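PDB 6LIR: TCR alpha chain from Gallus gallus, which probably pairs with a TCR beta chain to form the antigen-recognising heterodimer on chicken T cells. Local coordinates for residues 155-158 against 162-165; 54-59 against 76-81; 131-136 against 141-146; 6-9 against 15-18. One frame throughout, in Å; residues are numbered along the deposited sequence.

Contact 1 of 4, residues 155-158 against 162-165; sequences EVAT and KHEA
Thr158 and Glu164 meet through their side chains, crossing at about a right angle: the threonine hydroxyl OG1 gives a hydrogen bond to Glu164 OE2 at 2.5 Å, a separation so short that its exact value is doubtful. The same hydroxyl lies within hydrogen-bonding range of Asn161 O in the turn, so its single proton must be shared or alternate between two acceptors. A first torsion of 68° brings OG1 between the backbone N and carbonyl carbon of Thr158, turned to Glu164, and threonine suits the spot because its short beta-branched side chain sets a hydroxyl just there. Behind this pair stands the end of an antiparallel beta hairpin, strands 150-156 and 164-174 of the immunoglobulin-like constant domain. Val156 and Glu164 form a hydrogen-bonded pair: Val156 N to Glu164 O at 2.9 Å, and Glu164 N to Val156 O at 3.2 Å, the latter bent to 142° at the hydrogen. Next to it, Glu155 and Ala165 are a non-hydrogen-bonded pair with their side chains on the other face of the sheet, where Glu155 CG lies 4.2 Å from the small Ala165 CB. Toward the turn, the His163 ring rests beside the Ala157 methyl, His163 CD2 being 3.8 Å from Ala157 CB. Glu164 OE1 makes a salt bridge to Lys136 of the TCR beta chain. The carboxylate is thus divided, one oxygen apparently turned to the hairpin end and the other to the partner subunit, and the nearby lysine would be expected to favour the ionised carboxylate.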
loop_
_atom_site.group_PDB
_atom_site.type_symbol
_atom_site.label_atom_id
_atom_site.label_comp_id
_atom_site.label_asym_id
_atom_site.label_seq_id
_atom_site.Cartn_x
_atom_site.Cartn_y
_atom_site.Cartn_z
ATOM N N GLU A 155 -2.618 9.805 -12.041
ATOM C CA GLU A 155 -2.062 10.634 -13.098
ATOM C C GLU A 155 -2.426 10.000 -14.429
ATOM O O GLU A 155 -2.278 8.786 -14.600
ATOM C CB GLU A 155 -0.541 10.763 -12.974
ATOM C CG GLU A 155 -0.059 11.476 -11.725
ATOM C CD GLU A 155 1.453 11.599 -11.683
ATOM O OE1 GLU A 155 1.956 12.735 -11.544
ATOM O OE2 GLU A 155 2.137 10.559 -11.789
ATOM N N VAL A 156 -2.881 10.817 -15.372
ATOM C CA VAL A 156 -3.240 10.367 -16.709
ATOM C C VAL A 156 -2.393 11.127 -17.719
ATOM O O VAL A 156 -2.199 12.340 -17.588
ATOM C CB VAL A 156 -4.745 10.551 -16.993
ATOM C CG1 VAL A 156 -5.096 10.041 -18.390
ATOM C CG2 VAL A 156 -5.565 9.823 -15.942
ATOM N N ALA A 157 -1.889 10.418 -18.726
ATOM C CA ALA A 157 -1.031 11.017 -19.749
ATOM C C ALA A 157 -1.895 11.602 -20.863
ATOM O O ALA A 157 -2.463 10.865 -21.672
ATOM C CB ALA A 157 -0.050 9.980 -20.286
ATOM N N THR A 158 -2.021 12.934 -20.891
ATOM C CA THR A 158 -2.803 13.651 -21.894
ATOM C C THR A 158 -1.897 14.265 -22.971
ATOM O O THR A 158 -0.667 14.157 -22.924
ATOM C CB THR A 158 -3.674 14.725 -21.236
ATOM O OG1 THR A 158 -2.843 15.769 -20.709
ATOM C CG2 THR A 158 -4.508 14.122 -20.111
ATOM N N LYS A 162 2.171 16.033 -20.117
ATOM C CA LYS A 162 2.558 14.625 -20.073
ATOM C C LYS A 162 1.807 13.858 -18.985
ATOM O O LYS A 162 1.238 12.799 -19.257
ATOM C CB LYS A 162 4.071 14.450 -19.943
ATOM C CG LYS A 162 4.864 15.516 -19.237
ATOM C CD LYS A 162 6.339 15.138 -19.317
ATOM C CE LYS A 162 6.523 13.642 -19.041
ATOM N NZ LYS A 162 7.938 13.186 -19.129
ATOM N N HIS A 163 1.813 14.342 -17.741
ATOM C CA HIS A 163 1.059 13.666 -16.679
ATOM C C HIS A 163 0.318 14.687 -15.817
ATOM O O HIS A 163 0.923 15.334 -14.958
ATOM C CB HIS A 163 1.988 12.809 -15.832
ATOM C CG HIS A 163 2.471 11.576 -16.528
ATOM N ND1 HIS A 163 3.802 11.348 -16.800
ATOM C CD2 HIS A 163 1.799 10.502 -17.006
ATOM C CE1 HIS A 163 3.930 10.186 -17.416
ATOM N NE2 HIS A 163 2.730 9.652 -17.552
ATOM N N GLU A 164 -0.992 14.814 -16.035
ATOM C CA GLU A 164 -1.848 15.573 -15.132
ATOM C C GLU A 164 -2.349 14.689 -14.000
ATOM O O GLU A 164 -2.624 13.502 -14.187
ATOM C CB GLU A 164 -3.058 16.167 -15.856
ATOM C CG GLU A 164 -2.872 16.457 -17.322
ATOM C CD GLU A 164 -4.185 16.808 -17.997
ATOM O OE1 GLU A 164 -5.239 16.718 -17.332
ATOM O OE2 GLU A 164 -4.162 17.179 -19.188
ATOM N N ALA A 165 -2.519 15.297 -12.832
ATOM C CA ALA A 165 -3.004 14.605 -11.650
ATOM C C ALA A 165 -4.438 15.020 -11.353
ATOM O O ALA A 165 -4.847 16.152 -11.624
ATOM C CB ALA A 165 -2.114 14.887 -10.434
#

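Contact 2 of 4, residues 54-59 against 76-81; sequences VPDPEG and RPRLGD
Pro57 and Asp81 stand opposite each other with their CA atoms 6.9 Å apart, where the loop between strands 51-54 and 59-63, kinked by a cis peptide bond before Pro57, faces the loop leading into strand 84-90. One water ties the two backbones, donating to Glu58 O at 2.7 Å and accepting from Arg76 N at the same distance. Proline suits its place, since it readily accepts the cis bond and offers a compact apolar ring, which slides past the Asp81 carboxylate with Pro57 CB 3.4 Å from Asp81 OD1. On the exposed side the oppositely charged Glu58 and Arg76 cross at a slant, but they are modelled too close for details to be trusted. The carboxylate of Asp81 is held at both oxygens: Asp81 OD2 accepts an almost straight bond (174°) from Arg78 N at 2.7 Å, and Asp81 OD1 makes a salt bridge to Arg34. Replacing Asp81 by an alanine is likely to leave Arg34 without its counter-charge and Arg78 N without its acceptor. Asp81 O also takes the Tyr85 hydroxyl, the tyrosine corner of immunoglobulin variable domains. Charge and loop shape are therefore linked, for the aspartate that probably balances Arg34 also holds its own turn through Arg78 N.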
loop_
_atom_site.group_PDB
_atom_site.type_symbol
_atom_site.label_atom_id
_atom_site.label_comp_id
_atom_site.label_asym_id
_atom_site.label_seq_id
_atom_site.Cartn_x
_atom_site.Cartn_y
_atom_site.Cartn_z
ATOM N N VAL A 54 21.101 12.537 -0.317
ATOM C CA VAL A 54 20.287 11.373 -0.649
ATOM C C VAL A 54 20.032 11.408 -2.137
ATOM O O VAL A 54 19.517 12.410 -2.652
ATOM C CB VAL A 54 18.944 11.381 0.108
ATOM C CG1 VAL A 54 18.123 10.146 -0.224
ATOM C CG2 VAL A 54 19.159 11.557 1.599
ATOM N N PRO A 55 20.351 10.348 -2.882
ATOM C CA PRO A 55 20.074 10.361 -4.331
ATOM C C PRO A 55 18.593 10.388 -4.657
ATOM O O PRO A 55 18.143 11.206 -5.462
ATOM C CB PRO A 55 20.767 9.074 -4.827
ATOM C CG PRO A 55 20.999 8.241 -3.589
ATOM C CD PRO A 55 21.179 9.195 -2.468
ATOM N N ASP A 56 17.819 9.520 -4.019
ATOM C CA ASP A 56 16.419 9.339 -4.365
ATOM C C ASP A 56 15.646 8.890 -3.130
ATOM O O ASP A 56 15.949 7.830 -2.564
ATOM C CB ASP A 56 16.298 8.322 -5.505
ATOM C CG ASP A 56 14.865 8.106 -5.960
ATOM O OD1 ASP A 56 14.034 9.031 -5.831
ATOM O OD2 ASP A 56 14.566 7.001 -6.459
ATOM N N PRO A 57 14.675 9.682 -2.646
ATOM C CA PRO A 57 14.235 10.970 -3.183
ATOM C C PRO A 57 15.216 12.076 -2.833
ATOM O O PRO A 57 15.756 12.078 -1.725
ATOM C CB PRO A 57 12.888 11.194 -2.494
ATOM C CG PRO A 57 13.041 10.500 -1.176
ATOM C CD PRO A 57 13.904 9.294 -1.450
ATOM N N GLU A 58 15.499 12.941 -3.808
ATOM C CA GLU A 58 16.423 14.056 -3.642
ATOM C C GLU A 58 16.246 14.733 -2.286
ATOM O O GLU A 58 15.131 15.087 -1.893
ATOM C CB GLU A 58 16.207 15.069 -4.772
ATOM C CG GLU A 58 17.261 16.160 -4.857
ATOM C CD GLU A 58 16.913 17.231 -5.883
ATOM O OE1 GLU A 58 16.963 18.429 -5.536
ATOM O OE2 GLU A 58 16.589 16.873 -7.036
ATOM N N GLY A 59 17.348 14.899 -1.573
ATOM C CA GLY A 59 17.288 15.557 -0.279
ATOM C C GLY A 59 18.565 15.314 0.508
ATOM O O GLY A 59 19.626 15.072 -0.065
ATOM N N ARG A 76 12.343 17.863 -2.954
ATOM C CA ARG A 76 11.424 18.085 -4.068
ATOM C C ARG A 76 10.395 16.973 -4.177
ATOM O O ARG A 76 10.363 16.267 -5.195
ATOM C CB ARG A 76 12.155 18.217 -5.401
ATOM C CG ARG A 76 12.297 19.666 -5.815
ATOM C CD ARG A 76 13.150 19.824 -7.060
ATOM N NE ARG A 76 13.997 21.001 -6.956
ATOM C CZ ARG A 76 15.230 20.978 -6.463
ATOM N NH1 ARG A 76 15.753 19.832 -6.034
ATOM N NH2 ARG A 76 15.933 22.094 -6.389
ATOM N N PRO A 77 9.577 16.756 -3.151
ATOM C CA PRO A 77 8.687 15.592 -3.157
ATOM C C PRO A 77 7.719 15.620 -4.327
ATOM O O PRO A 77 7.119 16.647 -4.637
ATOM C CB PRO A 77 7.943 15.711 -1.819
ATOM C CG PRO A 77 8.699 16.757 -1.022
ATOM C CD PRO A 77 9.232 17.684 -2.067
ATOM N N ARG A 78 7.577 14.472 -4.976
ATOM C CA ARG A 78 6.572 14.275 -6.006
ATOM C C ARG A 78 5.602 13.194 -5.552
ATOM O O ARG A 78 5.799 12.538 -4.523
ATOM C CB ARG A 78 7.213 13.902 -7.346
ATOM C CG ARG A 78 8.018 15.024 -7.996
ATOM C CD ARG A 78 9.125 14.471 -8.888
ATOM N NE ARG A 78 10.022 13.575 -8.159
ATOM C CZ ARG A 78 9.969 12.246 -8.222
ATOM N NH1 ARG A 78 10.820 11.509 -7.523
ATOM N NH2 ARG A 78 9.057 11.656 -8.984
ATOM N N LEU A 79 4.540 13.011 -6.342
ATOM C CA LEU A 79 3.492 12.063 -5.976
ATOM C C LEU A 79 4.064 10.675 -5.720
ATOM O O LEU A 79 3.615 9.965 -4.811
ATOM C CB LEU A 79 2.433 12.015 -7.080
ATOM C CG LEU A 79 1.219 11.111 -6.868
ATOM C CD1 LEU A 79 0.540 11.414 -5.539
ATOM C CD2 LEU A 79 0.237 11.272 -8.021
ATOM N N GLY A 80 5.093 10.294 -6.473
ATOM C CA GLY A 80 5.725 9.000 -6.291
ATOM C C GLY A 80 6.493 8.854 -4.992
ATOM O O GLY A 80 6.889 7.734 -4.658
ATOM N N ASP A 81 6.708 9.945 -4.259
ATOM C CA ASP A 81 7.428 9.907 -2.992
ATOM C C ASP A 81 6.507 9.692 -1.798
ATOM O O ASP A 81 6.990 9.645 -0.660
ATOM C CB ASP A 81 8.224 11.201 -2.802
ATOM C CG ASP A 81 9.296 11.377 -3.854
ATOM O OD1 ASP A 81 10.037 10.402 -4.109
ATOM O OD2 ASP A 81 9.391 12.477 -4.436
HETATM O O HOH W 1 12.602 15.130 -2.869
#

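Contact 3 of 4, residues 131-136 against 141-146; sequences CLITDY and LDLSSV
The hydroxyl of Tyr136 is gripped by two side chains, Ser169 OG and Glu151 OE1, while its ring receives Leu141 from across the contact. This lies in the immunoglobulin-like constant domain, between the end of strand 128-134 with the residues after it and strand 141-142 with the start of the turn that follows; the two strands belong to different sheets, which the Cys131–Cys180 disulfide ties together. Leu141 CD2 sits over the centre of the Tyr136 ring, 3.7 Å from the centroid and 12° off the ring normal, a CH-pi contact. The aromatic side chain gets there because its CG lies between the backbone N and carbonyl carbon of Tyr136 (chi1 58°), a setting that lays the ring against the leucine. Tyrosine suits this place because it offers a flat apolar face to Leu141 and a hydroxyl for polar partners at its far end. With an alanine in place of Tyr136, Leu141 is likely to face a gap and Ser169 and Glu151 to lose the hydroxyl they share. The other Leu141 methyl, CD1, packs on Ile133 CG2 at 3.7 Å, so the forked leucine fills the angle between ring and isoleucine. Beside them, Ala182 and His184 of strand 181-184 border Leu141. Next to Tyr136, Asp135 OD1 makes a salt bridge to Arg186 of the TCR beta chain. Further along the apolar row, Ile133 and Leu143 reach toward each other tip to tip, Ile133 CD1 lying 4.0 Å from Leu143 CD2.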
loop_
_atom_site.group_PDB
_atom_site.type_symbol
_atom_site.label_atom_id
_atom_site.label_comp_id
_atom_site.label_asym_id
_atom_site.label_seq_id
_atom_site.Cartn_x
_atom_site.Cartn_y
_atom_site.Cartn_z
ATOM N N CYS A 131 -20.811 5.790 -7.384
ATOM C CA CYS A 131 -20.741 7.240 -7.491
ATOM C C CYS A 131 -19.290 7.667 -7.636
ATOM O O CYS A 131 -18.454 7.327 -6.798
ATOM C CB CYS A 131 -21.394 7.910 -6.285
ATOM S SG CYS A 131 -21.647 9.702 -6.379
ATOM N N LEU A 132 -18.999 8.424 -8.686
ATOM C CA LEU A 132 -17.643 8.880 -8.956
ATOM C C LEU A 132 -17.572 10.402 -8.883
ATOM O O LEU A 132 -18.255 11.097 -9.642
ATOM C CB LEU A 132 -17.197 8.381 -10.329
ATOM C CG LEU A 132 -15.826 8.829 -10.834
ATOM C CD1 LEU A 132 -14.667 8.273 -9.999
ATOM C CD2 LEU A 132 -15.644 8.478 -12.308
ATOM N N ILE A 133 -16.730 10.912 -7.987
ATOM C CA ILE A 133 -16.424 12.336 -7.889
ATOM C C ILE A 133 -14.996 12.555 -8.372
ATOM O O ILE A 133 -14.059 11.940 -7.847
ATOM C CB ILE A 133 -16.613 12.861 -6.454
ATOM C CG1 ILE A 133 -17.996 12.482 -5.919
ATOM C CG2 ILE A 133 -16.423 14.370 -6.414
ATOM C CD1 ILE A 133 -17.996 11.246 -5.033
ATOM N N THR A 134 -14.822 13.444 -9.349
ATOM C CA THR A 134 -13.525 13.632 -9.987
ATOM C C THR A 134 -13.098 15.094 -9.967
ATOM O O THR A 134 -13.906 16.001 -9.754
ATOM C CB THR A 134 -13.536 13.157 -11.449
ATOM O OG1 THR A 134 -14.254 14.101 -12.254
ATOM C CG2 THR A 134 -14.202 11.811 -11.572
ATOM N N ASP A 135 -11.802 15.292 -10.238
ATOM C CA ASP A 135 -11.207 16.602 -10.525
ATOM C C ASP A 135 -11.628 17.679 -9.526
ATOM O O ASP A 135 -11.926 18.821 -9.890
ATOM C CB ASP A 135 -11.528 17.020 -11.958
ATOM C CG ASP A 135 -11.242 15.914 -12.956
ATOM O OD1 ASP A 135 -10.058 15.551 -13.114
ATOM O OD2 ASP A 135 -12.202 15.389 -13.562
ATOM N N TYR A 136 -11.632 17.319 -8.252
ATOM C CA TYR A 136 -11.996 18.223 -7.171
ATOM C C TYR A 136 -10.759 18.596 -6.363
ATOM O O TYR A 136 -9.667 18.054 -6.558
ATOM C CB TYR A 136 -13.045 17.579 -6.258
ATOM C CG TYR A 136 -12.592 16.269 -5.646
ATOM C CD1 TYR A 136 -11.913 16.243 -4.431
ATOM C CD2 TYR A 136 -12.841 15.062 -6.285
ATOM C CE1 TYR A 136 -11.497 15.043 -3.870
ATOM C CE2 TYR A 136 -12.430 13.861 -5.733
ATOM C CZ TYR A 136 -11.760 13.855 -4.526
ATOM O OH TYR A 136 -11.352 12.658 -3.980
ATOM N N LEU A 141 -14.024 19.660 -1.019
ATOM C CA LEU A 141 -15.097 18.725 -1.315
ATOM C C LEU A 141 -15.779 18.293 -0.027
ATOM O O LEU A 141 -15.123 18.003 0.976
ATOM C CB LEU A 141 -14.566 17.503 -2.066
ATOM C CG LEU A 141 -15.630 16.476 -2.462
ATOM C CD1 LEU A 141 -16.394 16.929 -3.700
ATOM C CD2 LEU A 141 -15.010 15.099 -2.680
ATOM N N ASP A 142 -17.107 18.241 -0.064
ATOM C CA ASP A 142 -17.905 17.860 1.094
ATOM C C ASP A 142 -18.615 16.552 0.780
ATOM O O ASP A 142 -19.555 16.520 -0.022
ATOM C CB ASP A 142 -18.905 18.949 1.477
ATOM C CG ASP A 142 -19.631 18.635 2.772
ATOM O OD1 ASP A 142 -18.952 18.483 3.809
ATOM O OD2 ASP A 142 -20.876 18.530 2.750
ATOM N N LEU A 143 -18.174 15.488 1.432
ATOM C CA LEU A 143 -18.793 14.173 1.363
ATOM C C LEU A 143 -19.221 13.778 2.766
ATOM O O LEU A 143 -19.024 12.647 3.219
ATOM C CB LEU A 143 -17.850 13.144 0.745
ATOM C CG LEU A 143 -18.483 12.237 -0.315
ATOM C CD1 LEU A 143 -19.408 13.031 -1.226
ATOM C CD2 LEU A 143 -17.415 11.527 -1.135
ATOM N N SER A 144 -19.806 14.760 3.460
ATOM C CA SER A 144 -20.225 14.598 4.848
ATOM C C SER A 144 -21.259 13.493 4.994
ATOM O O SER A 144 -21.224 12.725 5.961
ATOM C CB SER A 144 -20.792 15.916 5.372
ATOM O OG SER A 144 -21.649 16.494 4.402
ATOM N N SER A 145 -22.172 13.386 4.045
ATOM C CA SER A 145 -23.258 12.428 4.149
ATOM C C SER A 145 -22.868 11.006 3.756
ATOM O O SER A 145 -23.756 10.167 3.564
ATOM C CB SER A 145 -24.411 12.903 3.270
ATOM O OG SER A 145 -25.249 11.822 2.920
ATOM N N VAL A 146 -21.582 10.703 3.615
ATOM C CA VAL A 146 -21.144 9.350 3.291
ATOM C C VAL A 146 -19.936 9.017 4.153
ATOM O O VAL A 146 -18.977 9.793 4.218
ATOM C CB VAL A 146 -20.793 9.161 1.799
ATOM C CG1 VAL A 146 -20.868 7.681 1.404
ATOM C CG2 VAL A 146 -21.700 9.978 0.903
#

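Contact 4 of 4, residues 6-9 against 15-18; sequences PSAE and GINI
The beta sandwich of the immunoglobulin variable domain has its two sheets come together here, through Ala8 on strand 7-11 and Ile16 on strand 16-21. Strand 7-11 runs parallel to strand 97-108 at the edge of one sheet, as strand A' of V-type domains pairs with strand G, and strand 16-21 is an outermost strand of the other. The backbones are not paired, Ala8 CA being 7.7 Å from Ile18 CA, and no hydrogen bond passes between them. The gap is bridged by a single methyl: Ile16 CD1 touches Ala8 CB at 3.7 Å. That same methyl, Ile16 CD1, comes to 3.4 Å from Glu9 O. Ile16 reaches this far because its chain is fully stretched, CG1 opposite the backbone N (chi1 -170°) and CD1 continuing outward (chi2 171°). The residue types fit: alanine is small enough to admit the tip of a long neighbour, while isoleucine, beta-branched as is common in strands, sets CG2 between its backbone N and carbonyl carbon and spans the distance with CG1. The Glu9 side chain leaves the backbone away from Ile16, so that the carbonyl makes its contact, as suits an exposed acid beside an inward-pointing residue. Leu105 on strand 97-108 borders both Ala8 and Ile16, widening the apolar patch. Ala8 bonds through its backbone to Arg104 and Ser106, Ile16 to Leu74, each within its own sheet. What joins the sheets at this margin is therefore dispersion and the exclusion of water from a few methyl groups, an attachment that carries no charge and depends on close fit of shape.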
loop_
_atom_site.group_PDB
_atom_site.type_symbol
_atom_site.label_atom_id
_atom_site.label_comp_id
_atom_site.label_asym_id
_atom_site.label_seq_id
_atom_site.Cartn_x
_atom_site.Cartn_y
_atom_site.Cartn_z
ATOM N N PRO A 6 3.476 10.056 13.249
ATOM C CA PRO A 6 2.718 9.048 12.484
ATOM C C PRO A 6 2.503 9.418 11.026
ATOM O O PRO A 6 2.519 8.534 10.159
ATOM C CB PRO A 6 1.393 8.951 13.257
ATOM C CG PRO A 6 1.299 10.230 14.028
ATOM C CD PRO A 6 2.706 10.590 14.385
ATOM N N SER A 7 2.282 10.695 10.725
ATOM C CA SER A 7 1.992 11.086 9.356
ATOM C C SER A 7 2.554 12.470 9.072
ATOM O O SER A 7 2.809 13.264 9.982
ATOM C CB SER A 7 0.485 11.057 9.076
ATOM O OG SER A 7 -0.218 11.849 10.013
ATOM N N ALA A 8 2.738 12.743 7.784
ATOM C CA ALA A 8 3.185 14.041 7.303
ATOM C C ALA A 8 2.538 14.292 5.950
ATOM O O ALA A 8 2.174 13.355 5.232
ATOM C CB ALA A 8 4.710 14.113 7.191
ATOM N N GLU A 9 2.403 15.566 5.599
ATOM C CA GLU A 9 1.788 15.923 4.331
ATOM C C GLU A 9 2.468 17.157 3.763
ATOM O O GLU A 9 2.910 18.044 4.497
ATOM C CB GLU A 9 0.277 16.172 4.489
ATOM C CG GLU A 9 -0.064 17.437 5.265
ATOM C CD GLU A 9 -1.555 17.725 5.310
ATOM O OE1 GLU A 9 -2.151 17.609 6.402
ATOM O OE2 GLU A 9 -2.129 18.071 4.255
ATOM N N GLY A 15 9.325 21.087 -0.166
ATOM C CA GLY A 15 10.123 20.207 0.670
ATOM C C GLY A 15 9.500 19.960 2.031
ATOM O O GLY A 15 8.725 20.764 2.551
ATOM N N ILE A 16 9.860 18.822 2.628
ATOM C CA ILE A 16 9.339 18.471 3.944
ATOM C C ILE A 16 10.395 17.697 4.723
ATOM O O ILE A 16 11.161 16.902 4.165
ATOM C CB ILE A 16 8.022 17.670 3.844
ATOM C CG1 ILE A 16 7.386 17.528 5.233
ATOM C CG2 ILE A 16 8.257 16.310 3.190
ATOM C CD1 ILE A 16 5.993 16.950 5.224
ATOM N N ASN A 17 10.408 17.939 6.029
ATOM C CA ASN A 17 11.337 17.333 6.969
ATOM C C ASN A 17 10.645 16.198 7.715
ATOM O O ASN A 17 9.536 16.373 8.232
ATOM C CB ASN A 17 11.846 18.383 7.955
ATOM C CG ASN A 17 13.135 17.972 8.632
ATOM O OD1 ASN A 17 14.069 17.497 7.984
ATOM N ND2 ASN A 17 13.193 18.151 9.944
ATOM N N ILE A 18 11.297 15.043 7.783
ATOM C CA ILE A 18 10.770 13.899 8.519
ATOM C C ILE A 18 11.749 13.618 9.654
ATOM O O ILE A 18 12.916 13.286 9.411
ATOM C CB ILE A 18 10.580 12.668 7.623
ATOM C CG1 ILE A 18 9.688 13.014 6.426
ATOM C CG2 ILE A 18 9.961 11.516 8.407
ATOM C CD1 ILE A 18 9.356 11.820 5.559
#

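In the fold
Along the chain the contacts form in the order 4, 2, 3, 1, each closing before the next opens. Contacts 4 and 2 share the variable domain, with centres about 12 Å apart, and they touch where Pro77 CD lies 3.8 Å from Gly15 CA. Contacts 3 and 1 belong to the constant domain, about 21 Å apart between centres, and both draw on the sheet in which strands 128-134 and 164-174 are neighbours. The two domains meet where Glu155 CG packs on Leu79 CD2 at 3.7 Å, bringing contact 1 against contact 2. Contacts 1 and 3 also reach the TCR beta chain, so the constant domain contributes to pairing of the receptor subunits.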